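Local coordinates for BH2092 protein (Bacillus halodurans, PDB 3NHV) that is of unknown function but carries a rhodanese-like domain and so may take part in sulfur transfer, at residues K73-Y78 with L97-K102; W80-N85 with I108-K113. All blocks are in the same frame, centred on the assembly; numbering follows the deposited sequence.

In the fold
Strand 74-78 follows helices and strands of the N-terminal half and enters the middle of a parallel sheet, between strands 34-38 and 100-105. The chain then passes through the loop of 80-85, runs back along helix 86-96 and returns in strand 100-105; contact 1 closes this excursion by pairing the two strands. Helix 107-113 comes next, and contact 2 joins its start to the loop that the chain left earlier. The segments therefore alternate along the sequence, and the two closures cross instead of nesting. Contact 1 ties sheet strands together, whereas contact 2 fixes loop to helix. Their centres lie about 18 Å apart, yet they meet where Y78 packs on I108.

Contact 1 of 2, residues K73-Y78 with L97-K102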
loop_
_atom_site.group_PDB
_atom_site.type_symbol
_atom_site.label_atom_id
_atom_site.label_comp_id
_atom_site.label_asym_id
_atom_site.label_seq_id
_atom_site.Cartn_x
_atom_site.Cartn_y
_atom_site.Cartn_z
ATOM N N LYS B 73 9.224 -18.967 16.690
ATOM C CA LYS B 73 8.440 -17.742 16.703
ATOM C C LYS B 73 8.210 -17.230 15.288
ATOM O O LYS B 73 8.550 -17.904 14.314
ATOM C CB LYS B 73 9.168 -16.689 17.526
ATOM C CG LYS B 73 9.394 -17.099 18.966
ATOM C CD LYS B 73 10.142 -16.023 19.702
ATOM C CE LYS B 73 10.097 -16.235 21.197
ATOM N NZ LYS B 73 10.779 -15.096 21.873
ATOM N N VAL B 74 7.618 -16.046 15.167
ATOM C CA VAL B 74 7.374 -15.461 13.849
ATOM C C VAL B 74 8.035 -14.093 13.780
ATOM O O VAL B 74 7.929 -13.311 14.717
ATOM C CB VAL B 74 5.872 -15.290 13.565
ATOM C CG1 VAL B 74 5.690 -14.646 12.199
ATOM C CG2 VAL B 74 5.166 -16.644 13.605
ATOM N N ILE B 75 8.724 -13.813 12.676
ATOM C CA ILE B 75 9.398 -12.524 12.498
ATOM C C ILE B 75 8.476 -11.513 11.800
ATOM O O ILE B 75 7.841 -11.828 10.791
ATOM C CB ILE B 75 10.724 -12.673 11.665
ATOM C CG1 ILE B 75 11.797 -13.383 12.488
ATOM C CG2 ILE B 75 11.275 -11.308 11.277
ATOM C CD1 ILE B 75 11.564 -14.852 12.668
ATOM N N ILE B 76 8.404 -10.307 12.360
ATOM C CA ILE B 76 7.584 -9.229 11.818
ATOM C C ILE B 76 8.536 -8.103 11.441
ATOM O O ILE B 76 9.163 -7.506 12.309
ATOM C CB ILE B 76 6.575 -8.678 12.864
ATOM C CG1 ILE B 76 5.744 -9.818 13.456
ATOM C CG2 ILE B 76 5.644 -7.654 12.204
ATOM C CD1 ILE B 76 4.790 -10.461 12.474
ATOM N N THR B 77 8.645 -7.812 10.151
ATOM C CA THR B 77 9.542 -6.760 9.701
ATOM C C THR B 77 8.794 -5.475 9.425
ATOM O O THR B 77 7.635 -5.505 9.028
ATOM C CB THR B 77 10.262 -7.166 8.403
ATOM O OG1 THR B 77 9.292 -7.341 7.364
ATOM C CG2 THR B 77 11.019 -8.475 8.599
ATOM N N TYR B 78 9.452 -4.340 9.634
ATOM C CA TYR B 78 8.815 -3.069 9.338
ATOM C C TYR B 78 9.854 -2.044 8.905
ATOM O O TYR B 78 10.969 -2.013 9.429
ATOM C CB TYR B 78 8.001 -2.566 10.541
ATOM C CG TYR B 78 8.797 -1.901 11.642
ATOM C CD1 TYR B 78 9.215 -0.580 11.526
ATOM C CD2 TYR B 78 9.105 -2.588 12.812
ATOM C CE1 TYR B 78 9.911 0.041 12.548
ATOM C CE2 TYR B 78 9.801 -1.978 13.841
ATOM C CZ TYR B 78 10.201 -0.663 13.706
ATOM O OH TYR B 78 10.869 -0.048 14.741
ATOM N N LEU B 97 16.460 -17.868 5.278
ATOM C CA LEU B 97 17.159 -18.400 6.443
ATOM C C LEU B 97 16.330 -19.450 7.184
ATOM O O LEU B 97 16.753 -19.960 8.222
ATOM C CB LEU B 97 17.533 -17.263 7.403
ATOM C CG LEU B 97 18.615 -16.285 6.932
ATOM C CD1 LEU B 97 18.569 -15.002 7.741
ATOM C CD2 LEU B 97 19.977 -16.953 7.045
ATOM N N GLY B 98 15.147 -19.762 6.656
ATOM C CA GLY B 98 14.286 -20.759 7.280
ATOM C C GLY B 98 13.274 -20.246 8.298
ATOM O O GLY B 98 12.551 -21.042 8.891
ATOM N N PHE B 99 13.218 -18.930 8.502
ATOM C CA PHE B 99 12.285 -18.319 9.446
ATOM C C PHE B 99 10.871 -18.118 8.888
ATOM O O PHE B 99 10.673 -18.021 7.676
ATOM C CB PHE B 99 12.802 -16.947 9.902
ATOM C CG PHE B 99 13.888 -17.008 10.938
ATOM C CD1 PHE B 99 15.201 -16.671 10.616
ATOM C CD2 PHE B 99 13.596 -17.395 12.241
ATOM C CE1 PHE B 99 16.205 -16.724 11.582
ATOM C CE2 PHE B 99 14.588 -17.452 13.210
ATOM C CZ PHE B 99 15.895 -17.116 12.881
ATOM N N ARG B 100 9.888 -18.064 9.788
ATOM C CA ARG B 100 8.496 -17.801 9.406
ATOM C C ARG B 100 8.439 -16.283 9.577
ATOM O O ARG B 100 8.879 -15.754 10.605
ATOM C CB ARG B 100 7.520 -18.491 10.363
ATOM C CG ARG B 100 7.593 -20.024 10.358
ATOM C CD ARG B 100 6.837 -20.634 9.184
ATOM N NE ARG B 100 6.999 -22.086 9.118
ATOM C CZ ARG B 100 6.092 -22.917 8.604
ATOM N NH1 ARG B 100 4.954 -22.435 8.116
ATOM N NH2 ARG B 100 6.318 -24.227 8.573
ATOM N N VAL B 101 7.904 -15.585 8.583
ATOM C CA VAL B 101 7.894 -14.135 8.645
ATOM C C VAL B 101 6.702 -13.478 7.965
ATOM O O VAL B 101 6.113 -14.046 7.049
ATOM C CB VAL B 101 9.180 -13.597 7.994
ATOM C CG1 VAL B 101 9.207 -14.013 6.534
ATOM C CG2 VAL B 101 9.262 -12.081 8.123
ATOM N N LYS B 102 6.380 -12.270 8.428
ATOM C CA LYS B 102 5.292 -11.447 7.903
ATOM C C LYS B 102 5.802 -10.005 7.915
ATOM O O LYS B 102 6.594 -9.641 8.789
ATOM C CB LYS B 102 4.044 -11.532 8.799
ATOM C CG LYS B 102 3.416 -12.912 8.923
ATOM C CD LYS B 102 2.081 -12.857 9.666
ATOM C CE LYS B 102 1.323 -14.179 9.520
ATOM N NZ LYS B 102 -0.153 -14.030 9.717
#
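I75 bonds through its N-H to R100 and through its carbonyl to K102, the residues flanking V101, as in a parallel ladder. I75 N gives a nearly straight bond (179°) to R100 O at 2.8 Å, and K102 N donates to I75 O, also at 2.8 Å. T77 N then donates to K102 O at 3.1 Å. A CA-H...O contact from I76 CA to K102 O, 3.2 Å long, fills in between these bonds.

Apolar contacts lie mainly on the face shared by I75 and V101. The two branched side chains cross, I75 CG2 lying 3.8 Å from V101 CG2, while T77 CG2 meets the same methyl, V101 CG2, at 4.0 Å. In I75, chi1 (-71°) sets CG1 beside the backbone N, and the bend at chi2 (73°) then brings CD1 to F99, 3.3 Å from F99 CD2. Beta-branched residues suit an extended, buried strand, and F94, A90 and A91 of helix 86-96 cover this side.

On the other face I76 and K102 run side by side, I76 CD1 3.9 Å from K102 CB; the aliphatic stem of the lysine packs while its amine leads away.

Neighbouring parallel strands linked through helix 86-96 make a beta-alpha-beta crossover, the building unit of the rhodanese-like fold.

Contact 2 of 2, residues W80-N85 with I108-K113; sequences WGPACN and IEYWRK
E109 meets the loop 80-85 with both its backbone and its side chain. Its N donates to W80 O at 2.9 Å. W80 O thus takes up one of the first-turn amides that lack an acceptor within the helix; I108 and C79 are also joined through their backbones. I108 turns CG1 anti to its backbone N (chi1 -171°), leaving CG2 between N and the carbonyl carbon, 3.6 Å from W80 O.

With CG anti to the backbone N (chi1 172°) and the chain extended, the E109 side chain crosses that of P82 at about a right angle and sets OE2 against P82 CD, 3.4 Å away. A beta carbon on G81 would run into this oxygen, so glycine suits the site.

E109 OE1 takes a salt bridge from K113 NZ at 2.9 Å through its anti lone pair, and a hydrogen bond from Y110 OH of the second subunit. P82 CG packs 3.8 Å from Y110 CE2, the two side chains crossing at about a right angle, while K113 CD lies over one face of the Y110 ring, toward its rim. The CA-CB bond of W80 leads away from the helix, yet its indole CE3 stays within 4.5 Å of I108 CG2; R40 (cation-pi) and W130 also meet the ring.

With the carboxylate cut back to an alanine, K113 and Y110 of the second subunit would probably lose their shared acceptor, and P82 CD the oxygen beside it. One carboxylate thus couples the loop carrying C84, which is disulfide-bonded to C79, with the helix and the subunit interface, its negative charge probably balanced by K113.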
loop_
_atom_site.group_PDB
_atom_site.type_symbol
_atom_site.label_atom_id
_atom_site.label_comp_id
_atom_site.label_asym_id
_atom_site.label_seq_id
_atom_site.Cartn_x
_atom_site.Cartn_y
_atom_site.Cartn_z
ATOM N N TRP B 80 9.976 2.181 6.956
ATOM C CA TRP B 80 9.378 3.474 7.223
ATOM C C TRP B 80 7.879 3.491 7.031
ATOM O O TRP B 80 7.143 3.839 7.950
ATOM C CB TRP B 80 10.007 4.555 6.352
ATOM C CG TRP B 80 11.388 4.895 6.772
ATOM C CD1 TRP B 80 12.545 4.310 6.341
ATOM C CD2 TRP B 80 11.768 5.875 7.741
ATOM N NE1 TRP B 80 13.623 4.868 6.985
ATOM C CE2 TRP B 80 13.175 5.830 7.852
ATOM C CE3 TRP B 80 11.057 6.784 8.533
ATOM C CZ2 TRP B 80 13.888 6.663 8.714
ATOM C CZ3 TRP B 80 11.767 7.616 9.397
ATOM C CH2 TRP B 80 13.170 7.546 9.480
ATOM N N GLY B 81 7.429 3.116 5.837
ATOM C CA GLY B 81 6.003 3.113 5.554
ATOM C C GLY B 81 5.604 2.511 4.212
ATOM O O GLY B 81 6.364 1.742 3.617
ATOM N N PRO B 82 4.410 2.863 3.704
ATOM C CA PRO B 82 3.831 2.399 2.435
ATOM C C PRO B 82 4.743 2.507 1.221
ATOM O O PRO B 82 4.727 1.651 0.340
ATOM C CB PRO B 82 2.598 3.285 2.274
ATOM C CG PRO B 82 2.205 3.569 3.667
ATOM C CD PRO B 82 3.524 3.851 4.342
ATOM N N ALA B 83 5.526 3.574 1.180
ATOM C CA ALA B 83 6.419 3.814 0.055
ATOM C C ALA B 83 7.778 3.140 0.196
ATOM O O ALA B 83 8.740 3.541 -0.455
ATOM C CB ALA B 83 6.607 5.313 -0.140
ATOM N N CYS B 84 7.862 2.115 1.033
ATOM C CA CYS B 84 9.131 1.441 1.230
ATOM C C CYS B 84 9.054 -0.048 0.896
ATOM O O CYS B 84 8.001 -0.670 1.032
ATOM C CB CYS B 84 9.605 1.657 2.675
ATOM S SG CYS B 84 11.180 0.824 3.080
ATOM N N ASN B 85 10.178 -0.603 0.446
ATOM C CA ASN B 85 10.297 -2.015 0.076
ATOM C C ASN B 85 11.156 -2.763 1.088
ATOM O O ASN B 85 11.291 -3.988 1.015
ATOM C CB ASN B 85 10.969 -2.149 -1.295
ATOM C CG ASN B 85 9.982 -2.104 -2.439
ATOM O OD1 ASN B 85 8.885 -1.560 -2.298
ATOM N ND2 ASN B 85 10.366 -2.668 -3.584
ATOM N N ILE B 108 6.440 2.257 10.485
ATOM C CA ILE B 108 6.404 3.038 11.706
ATOM C C ILE B 108 5.648 4.332 11.460
ATOM O O ILE B 108 5.159 4.968 12.388
ATOM C CB ILE B 108 7.835 3.352 12.205
ATOM C CG1 ILE B 108 7.780 3.969 13.606
ATOM C CG2 ILE B 108 8.541 4.282 11.228
ATOM C CD1 ILE B 108 9.145 4.105 14.268
ATOM N N GLU B 109 5.554 4.719 10.197
ATOM C CA GLU B 109 4.842 5.925 9.861
ATOM C C GLU B 109 3.399 5.832 10.353
ATOM O O GLU B 109 2.949 6.662 11.135
ATOM C CB GLU B 109 4.850 6.148 8.358
ATOM C CG GLU B 109 3.963 7.295 7.957
ATOM C CD GLU B 109 3.796 7.410 6.468
ATOM O OE1 GLU B 109 2.899 8.168 6.046
ATOM O OE2 GLU B 109 4.561 6.751 5.728
ATOM N N TYR B 110 2.668 4.820 9.910
ATOM C CA TYR B 110 1.287 4.691 10.338
ATOM C C TYR B 110 1.137 4.193 11.769
ATOM O O TYR B 110 0.063 4.297 12.360
ATOM C CB TYR B 110 0.511 3.817 9.347
ATOM C CG TYR B 110 -0.065 4.629 8.203
ATOM C CD1 TYR B 110 -1.335 5.214 8.306
ATOM C CD2 TYR B 110 0.685 4.887 7.047
ATOM C CE1 TYR B 110 -1.840 6.039 7.295
ATOM C CE2 TYR B 110 0.184 5.713 6.030
ATOM C CZ TYR B 110 -1.074 6.283 6.166
ATOM O OH TYR B 110 -1.563 7.111 5.184
ATOM N N TRP B 111 2.217 3.672 12.341
ATOM C CA TRP B 111 2.170 3.205 13.720
ATOM C C TRP B 111 2.043 4.428 14.615
ATOM O O TRP B 111 1.270 4.440 15.578
ATOM C CB TRP B 111 3.439 2.435 14.072
ATOM C CG TRP B 111 3.572 2.203 15.523
ATOM C CD1 TRP B 111 4.157 3.033 16.433
ATOM C CD2 TRP B 111 3.037 1.103 16.266
ATOM N NE1 TRP B 111 4.016 2.521 17.698
ATOM C CE2 TRP B 111 3.335 1.338 17.626
ATOM C CE3 TRP B 111 2.334 -0.055 15.914
ATOM C CZ2 TRP B 111 2.951 0.452 18.639
ATOM C CZ3 TRP B 111 1.951 -0.938 16.921
ATOM C CH2 TRP B 111 2.260 -0.679 18.268
ATOM N N ARG B 112 2.809 5.460 14.281
ATOM C CA ARG B 112 2.787 6.701 15.034
ATOM C C ARG B 112 1.511 7.485 14.721
ATOM O O ARG B 112 0.905 8.060 15.620
ATOM C CB ARG B 112 4.038 7.531 14.710
ATOM C CG ARG B 112 5.351 6.894 15.169
ATOM C CD ARG B 112 6.546 7.610 14.567
ATOM N NE ARG B 112 6.612 8.999 15.004
ATOM C CZ ARG B 112 7.429 9.917 14.494
ATOM N NH1 ARG B 112 8.270 9.608 13.516
ATOM N NH2 ARG B 112 7.404 11.152 14.969
ATOM N N LYS B 113 1.091 7.500 13.459
ATOM C CA LYS B 113 -0.137 8.206 13.095
ATOM C C LYS B 113 -1.322 7.604 13.850
ATOM O O LYS B 113 -2.229 8.319 14.267
ATOM C CB LYS B 113 -0.403 8.121 11.590
ATOM C CG LYS B 113 0.375 9.128 10.747
ATOM C CD LYS B 113 0.018 9.000 9.270
ATOM C CE LYS B 113 0.889 9.896 8.396
ATOM N NZ LYS B 113 0.649 9.694 6.929
#